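Local atomic coordinates of D-alanyl transferase DltD (PDB entry 6PFX), a protein that probably takes part in the D-alanylation of lipoteichoic acid in the cell envelope of the Gram-positive bacterium Enterococcus faecium. Residues A[19-31]-A[118-130]. Sequence-based numbering, arbitrary orientation.
Sequences MSVNVLKGDAIKN and NTYYSELQTYDWL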
loop_
_atom_site.group_PDB
_atom_site.type_symbol
_atom_site.label_atom_id
_atom_site.label_comp_id
_atom_site.label_asym_id
_atom_site.label_seq_id
_atom_site.Cartn_x
_atom_site.Cartn_y
_atom_site.Cartn_z
ATOM N N MET A 19 -2.571 -6.992 -10.478
ATOM C CA MET A 19 -1.612 -5.926 -10.169
ATOM C C MET A 19 -1.045 -5.312 -11.451
ATOM O O MET A 19 0.058 -4.766 -11.472
ATOM C CB MET A 19 -0.530 -6.423 -9.202
ATOM C CG MET A 19 -1.095 -6.812 -7.827
ATOM S SD MET A 19 -0.028 -7.782 -6.750
ATOM C CE MET A 19 1.462 -6.787 -6.721
ATOM N N SER A 20 -1.819 -5.374 -12.533
ATOM C CA SER A 20 -1.371 -4.839 -13.812
ATOM C C SER A 20 -1.184 -3.331 -13.721
ATOM O O SER A 20 -2.072 -2.610 -13.261
ATOM C CB SER A 20 -2.409 -5.160 -14.887
ATOM O OG SER A 20 -2.459 -4.140 -15.871
ATOM N N VAL A 21 -0.026 -2.851 -14.179
ATOM C CA VAL A 21 0.252 -1.418 -14.133
ATOM C C VAL A 21 -0.812 -0.618 -14.877
ATOM O O VAL A 21 -1.168 0.490 -14.457
ATOM C CB VAL A 21 1.678 -1.142 -14.649
ATOM C CG1 VAL A 21 1.940 0.337 -14.688
ATOM C CG2 VAL A 21 2.692 -1.838 -13.765
ATOM N N ASN A 22 -1.363 -1.171 -15.964
ATOM C CA ASN A 22 -2.404 -0.468 -16.706
ATOM C C ASN A 22 -3.705 -0.367 -15.914
ATOM O O ASN A 22 -4.465 0.591 -16.098
ATOM C CB ASN A 22 -2.681 -1.170 -18.037
ATOM C CG ASN A 22 -1.576 -0.966 -19.048
ATOM O OD1 ASN A 22 -0.940 0.087 -19.091
ATOM N ND2 ASN A 22 -1.336 -1.980 -19.872
ATOM N N VAL A 23 -3.990 -1.346 -15.050
ATOM C CA VAL A 23 -5.157 -1.260 -14.174
ATOM C C VAL A 23 -4.909 -0.241 -13.069
ATOM O O VAL A 23 -5.751 0.623 -12.794
ATOM C CB VAL A 23 -5.484 -2.650 -13.595
ATOM C CG1 VAL A 23 -6.512 -2.546 -12.475
ATOM C CG2 VAL A 23 -5.991 -3.577 -14.687
ATOM N N LEU A 24 -3.728 -0.307 -12.448
ATOM C CA LEU A 24 -3.416 0.575 -11.329
ATOM C C LEU A 24 -3.333 2.037 -11.758
ATOM O O LEU A 24 -3.672 2.928 -10.969
ATOM C CB LEU A 24 -2.111 0.136 -10.665
ATOM C CG LEU A 24 -2.025 -1.298 -10.138
ATOM C CD1 LEU A 24 -0.770 -1.438 -9.281
ATOM C CD2 LEU A 24 -3.254 -1.714 -9.364
ATOM N N LYS A 25 -2.886 2.308 -12.990
ATOM C CA LYS A 25 -2.814 3.665 -13.518
ATOM C C LYS A 25 -4.107 4.123 -14.179
ATOM O O LYS A 25 -4.223 5.302 -14.532
ATOM C CB LYS A 25 -1.715 3.765 -14.585
ATOM C CG LYS A 25 -0.314 3.620 -14.055
ATOM C CD LYS A 25 0.766 3.990 -15.078
ATOM C CE LYS A 25 0.613 3.232 -16.389
ATOM N NZ LYS A 25 1.724 3.536 -17.344
ATOM N N GLY A 26 -5.064 3.222 -14.384
ATOM C CA GLY A 26 -6.275 3.537 -15.105
ATOM C C GLY A 26 -7.445 3.862 -14.193
ATOM O O GLY A 26 -7.303 4.052 -12.981
ATOM N N ASP A 27 -8.627 3.948 -14.818
ATOM C CA ASP A 27 -9.865 4.243 -14.119
ATOM C C ASP A 27 -10.970 3.224 -14.393
ATOM O O ASP A 27 -11.663 2.800 -13.466
ATOM C CB ASP A 27 -10.400 5.628 -14.529
ATOM C CG ASP A 27 -9.667 6.770 -13.870
ATOM O OD1 ASP A 27 -9.081 6.575 -12.789
ATOM O OD2 ASP A 27 -9.692 7.883 -14.434
ATOM N N ALA A 28 -11.165 2.842 -15.659
ATOM C CA ALA A 28 -12.378 2.126 -16.043
ATOM C C ALA A 28 -12.538 0.833 -15.255
ATOM O O ALA A 28 -13.615 0.548 -14.720
ATOM C CB ALA A 28 -12.364 1.855 -17.548
ATOM N N ILE A 29 -11.471 0.044 -15.148
ATOM C CA ILE A 29 -11.578 -1.256 -14.494
ATOM C C ILE A 29 -11.660 -1.095 -12.983
ATOM O O ILE A 29 -12.603 -1.568 -12.341
ATOM C CB ILE A 29 -10.420 -2.181 -14.912
ATOM C CG1 ILE A 29 -10.564 -2.552 -16.391
ATOM C CG2 ILE A 29 -10.399 -3.420 -14.034
ATOM C CD1 ILE A 29 -9.391 -3.360 -16.942
ATOM N N LYS A 30 -10.674 -0.419 -12.392
ATOM C CA LYS A 30 -10.610 -0.346 -10.936
ATOM C C LYS A 30 -11.815 0.394 -10.355
ATOM O O LYS A 30 -12.342 -0.006 -9.313
ATOM C CB LYS A 30 -9.277 0.267 -10.492
ATOM C CG LYS A 30 -9.217 1.792 -10.476
ATOM C CD LYS A 30 -7.805 2.271 -10.136
ATOM C CE LYS A 30 -7.786 3.662 -9.565
ATOM N NZ LYS A 30 -8.505 4.622 -10.451
ATOM N N ASN A 31 -12.284 1.458 -11.021
ATOM C CA ASN A 31 -13.387 2.239 -10.460
ATOM C C ASN A 31 -14.705 1.474 -10.542
ATOM O O ASN A 31 -15.530 1.532 -9.621
ATOM C CB ASN A 31 -13.512 3.590 -11.167
ATOM C CG ASN A 31 -12.307 4.484 -10.954
ATOM O OD1 ASN A 31 -11.335 4.121 -10.280
ATOM N ND2 ASN A 31 -12.360 5.666 -11.541
ATOM N N ASN A 118 7.997 7.322 -11.373
ATOM C CA ASN A 118 7.825 7.369 -12.821
ATOM C C ASN A 118 7.056 6.158 -13.339
ATOM O O ASN A 118 6.275 6.275 -14.290
ATOM C CB ASN A 118 9.187 7.455 -13.515
ATOM C CG ASN A 118 9.877 8.787 -13.293
ATOM O OD1 ASN A 118 9.257 9.765 -12.875
ATOM N ND2 ASN A 118 11.173 8.832 -13.579
ATOM N N THR A 119 7.266 4.983 -12.738
ATOM C CA THR A 119 6.590 3.784 -13.222
ATOM C C THR A 119 5.075 3.910 -13.118
ATOM O O THR A 119 4.344 3.456 -14.007
ATOM C CB THR A 119 7.060 2.557 -12.441
ATOM O OG1 THR A 119 8.455 2.360 -12.674
ATOM C CG2 THR A 119 6.289 1.316 -12.870
ATOM N N TYR A 120 4.581 4.509 -12.039
ATOM C CA TYR A 120 3.151 4.571 -11.789
ATOM C C TYR A 120 2.545 5.934 -12.053
ATOM O O TYR A 120 1.318 6.068 -11.980
ATOM C CB TYR A 120 2.853 4.115 -10.360
ATOM C CG TYR A 120 3.265 2.688 -10.152
ATOM C CD1 TYR A 120 2.406 1.652 -10.496
ATOM C CD2 TYR A 120 4.518 2.370 -9.647
ATOM C CE1 TYR A 120 2.769 0.334 -10.322
ATOM C CE2 TYR A 120 4.898 1.044 -9.473
ATOM C CZ TYR A 120 4.013 0.035 -9.816
ATOM O OH TYR A 120 4.353 -1.287 -9.652
ATOM N N TYR A 121 3.356 6.940 -12.379
ATOM C CA TYR A 121 2.810 8.255 -12.680
ATOM C C TYR A 121 1.783 8.136 -13.799
ATOM O O TYR A 121 2.080 7.602 -14.873
ATOM C CB TYR A 121 3.909 9.225 -13.099
ATOM C CG TYR A 121 3.344 10.532 -13.613
ATOM C CD1 TYR A 121 2.602 11.364 -12.784
ATOM C CD2 TYR A 121 3.540 10.925 -14.929
ATOM C CE1 TYR A 121 2.074 12.562 -13.256
ATOM C CE2 TYR A 121 3.015 12.115 -15.408
ATOM C CZ TYR A 121 2.286 12.928 -14.565
ATOM O OH TYR A 121 1.760 14.115 -15.028
ATOM N N SER A 122 0.571 8.626 -13.533
ATOM C CA SER A 122 -0.565 8.499 -14.437
ATOM C C SER A 122 -1.070 9.900 -14.746
ATOM O O SER A 122 -1.596 10.581 -13.856
ATOM C CB SER A 122 -1.682 7.686 -13.788
ATOM O OG SER A 122 -2.839 7.719 -14.592
ATOM N N GLU A 123 -0.896 10.342 -15.993
ATOM C CA GLU A 123 -1.488 11.610 -16.396
ATOM C C GLU A 123 -3.000 11.575 -16.222
ATOM O O GLU A 123 -3.613 12.576 -15.833
ATOM C CB GLU A 123 -1.151 11.923 -17.854
ATOM C CG GLU A 123 0.258 12.437 -18.080
ATOM C CD GLU A 123 0.555 12.666 -19.553
ATOM O OE1 GLU A 123 0.243 11.774 -20.371
ATOM O OE2 GLU A 123 1.085 13.743 -19.893
ATOM N N LEU A 124 -3.623 10.429 -16.527
ATOM C CA LEU A 124 -5.074 10.300 -16.407
ATOM C C LEU A 124 -5.524 10.600 -14.984
ATOM O O LEU A 124 -6.452 11.386 -14.762
ATOM C CB LEU A 124 -5.516 8.890 -16.824
ATOM C CG LEU A 124 -6.986 8.518 -16.592
ATOM C CD1 LEU A 124 -7.973 9.441 -17.307
ATOM C CD2 LEU A 124 -7.258 7.055 -16.994
ATOM N N GLN A 125 -4.865 9.986 -14.001
ATOM C CA GLN A 125 -5.272 10.164 -12.614
ATOM C C GLN A 125 -4.905 11.544 -12.100
ATOM O O GLN A 125 -5.631 12.103 -11.267
ATOM C CB GLN A 125 -4.626 9.075 -11.761
ATOM C CG GLN A 125 -5.175 7.698 -12.083
ATOM C CD GLN A 125 -4.504 6.598 -11.305
ATOM O OE1 GLN A 125 -3.451 6.793 -10.697
ATOM N NE2 GLN A 125 -5.119 5.426 -11.314
ATOM N N THR A 126 -3.787 12.104 -12.573
ATOM C CA THR A 126 -3.421 13.468 -12.209
ATOM C C THR A 126 -4.469 14.450 -12.714
ATOM O O THR A 126 -4.940 15.315 -11.964
ATOM C CB THR A 126 -2.037 13.803 -12.771
ATOM O OG1 THR A 126 -1.068 12.865 -12.284
ATOM C CG2 THR A 126 -1.618 15.204 -12.359
ATOM N N TYR A 127 -4.876 14.305 -13.979
ATOM C CA TYR A 127 -5.900 15.182 -14.528
ATOM C C TYR A 127 -7.242 14.939 -13.847
ATOM O O TYR A 127 -8.000 15.886 -13.598
ATOM C CB TYR A 127 -6.021 14.965 -16.037
ATOM C CG TYR A 127 -4.827 15.372 -16.876
ATOM C CD1 TYR A 127 -3.687 15.916 -16.303
ATOM C CD2 TYR A 127 -4.856 15.214 -18.258
ATOM C CE1 TYR A 127 -2.614 16.282 -17.074
ATOM C CE2 TYR A 127 -3.785 15.594 -19.038
ATOM C CZ TYR A 127 -2.666 16.115 -18.437
ATOM O OH TYR A 127 -1.585 16.480 -19.193
ATOM N N ASP A 128 -7.550 13.678 -13.529
ATOM C CA ASP A 128 -8.745 13.390 -12.749
ATOM C C ASP A 128 -8.797 14.276 -11.508
ATOM O O ASP A 128 -9.832 14.870 -11.184
ATOM C CB ASP A 128 -8.749 11.930 -12.283
ATOM C CG ASP A 128 -9.177 10.938 -13.360
ATOM O OD1 ASP A 128 -9.759 11.336 -14.389
ATOM O OD2 ASP A 128 -8.920 9.732 -13.150
ATOM N N TRP A 129 -7.680 14.342 -10.782
ATOM C CA TRP A 129 -7.606 15.144 -9.567
ATOM C C TRP A 129 -7.838 16.613 -9.875
ATOM O O TRP A 129 -8.679 17.266 -9.249
ATOM C CB TRP A 129 -6.234 14.925 -8.934
ATOM C CG TRP A 129 -5.779 15.997 -8.010
ATOM C CD1 TRP A 129 -6.414 16.441 -6.881
ATOM C CD2 TRP A 129 -4.556 16.741 -8.103
ATOM N NE1 TRP A 129 -5.661 17.427 -6.280
ATOM C CE2 TRP A 129 -4.521 17.629 -7.012
ATOM C CE3 TRP A 129 -3.492 16.749 -9.010
ATOM C CZ2 TRP A 129 -3.461 18.516 -6.802
ATOM C CZ3 TRP A 129 -2.441 17.632 -8.798
ATOM C CH2 TRP A 129 -2.435 18.500 -7.703
ATOM N N LEU A 130 -7.129 17.143 -10.872
ATOM C CA LEU A 130 -7.243 18.563 -11.184
ATOM C C LEU A 130 -8.675 18.946 -11.536
ATOM O O LEU A 130 -9.167 19.992 -11.100
ATOM C CB LEU A 130 -6.306 18.929 -12.332
ATOM C CG LEU A 130 -4.813 18.836 -12.033
ATOM C CD1 LEU A 130 -3.982 19.099 -13.283
ATOM C CD2 LEU A 130 -4.399 19.804 -10.947
HETATM O O HOH W 1 4.516 2.335 -16.136
#
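The carboxamide of Gln125 reaches the turn at 24-26 with its chain extended beyond CG, and NE2 donates both to Leu24 O (2.9 Å) and to Gly26 O (3.1 Å). Gly26 O lies close to the Gln125 amide plane, whereas Leu24 O sits 23° out of it, and the two bonds together fix the rotation of the amide. Gly26 O also accepts from Lys30 NZ; the same NZ forms a salt bridge with Asp27 and a hydrogen bond with Ser88 OG of helix 79-89. The carbonyl between them in sequence, Lys25 O, takes a hydrogen bond from Ser122 OG (2.8 Å), in its plane and on a lone pair. The same hydroxyl, turned anti to N (chi1 172°), accepts from Gln125 N, a capping bond that makes Ser122 the N-cap of helix 123-132. The contact thus ties the turn between helices 21-24 and 28-35 to the junction of helices 114-120 and 123-132, in a chain whose five-stranded parallel sheet fits the SGNH-hydrolase clan. From Ser122 CB, the Lys25 chain runs along the end of helix 114-120, Lys25 CG lying 3.6 Å from Tyr120 O. Val21 CG2 and Leu24 CD1 each lie 4.1 Å from Tyr120 CE1, oblique to the ring, Val21 crossing Tyr120 at about a right angle and Leu24 running beside it, while the Tyr120 hydroxyl is hydrogen-bonded to Pro75 O.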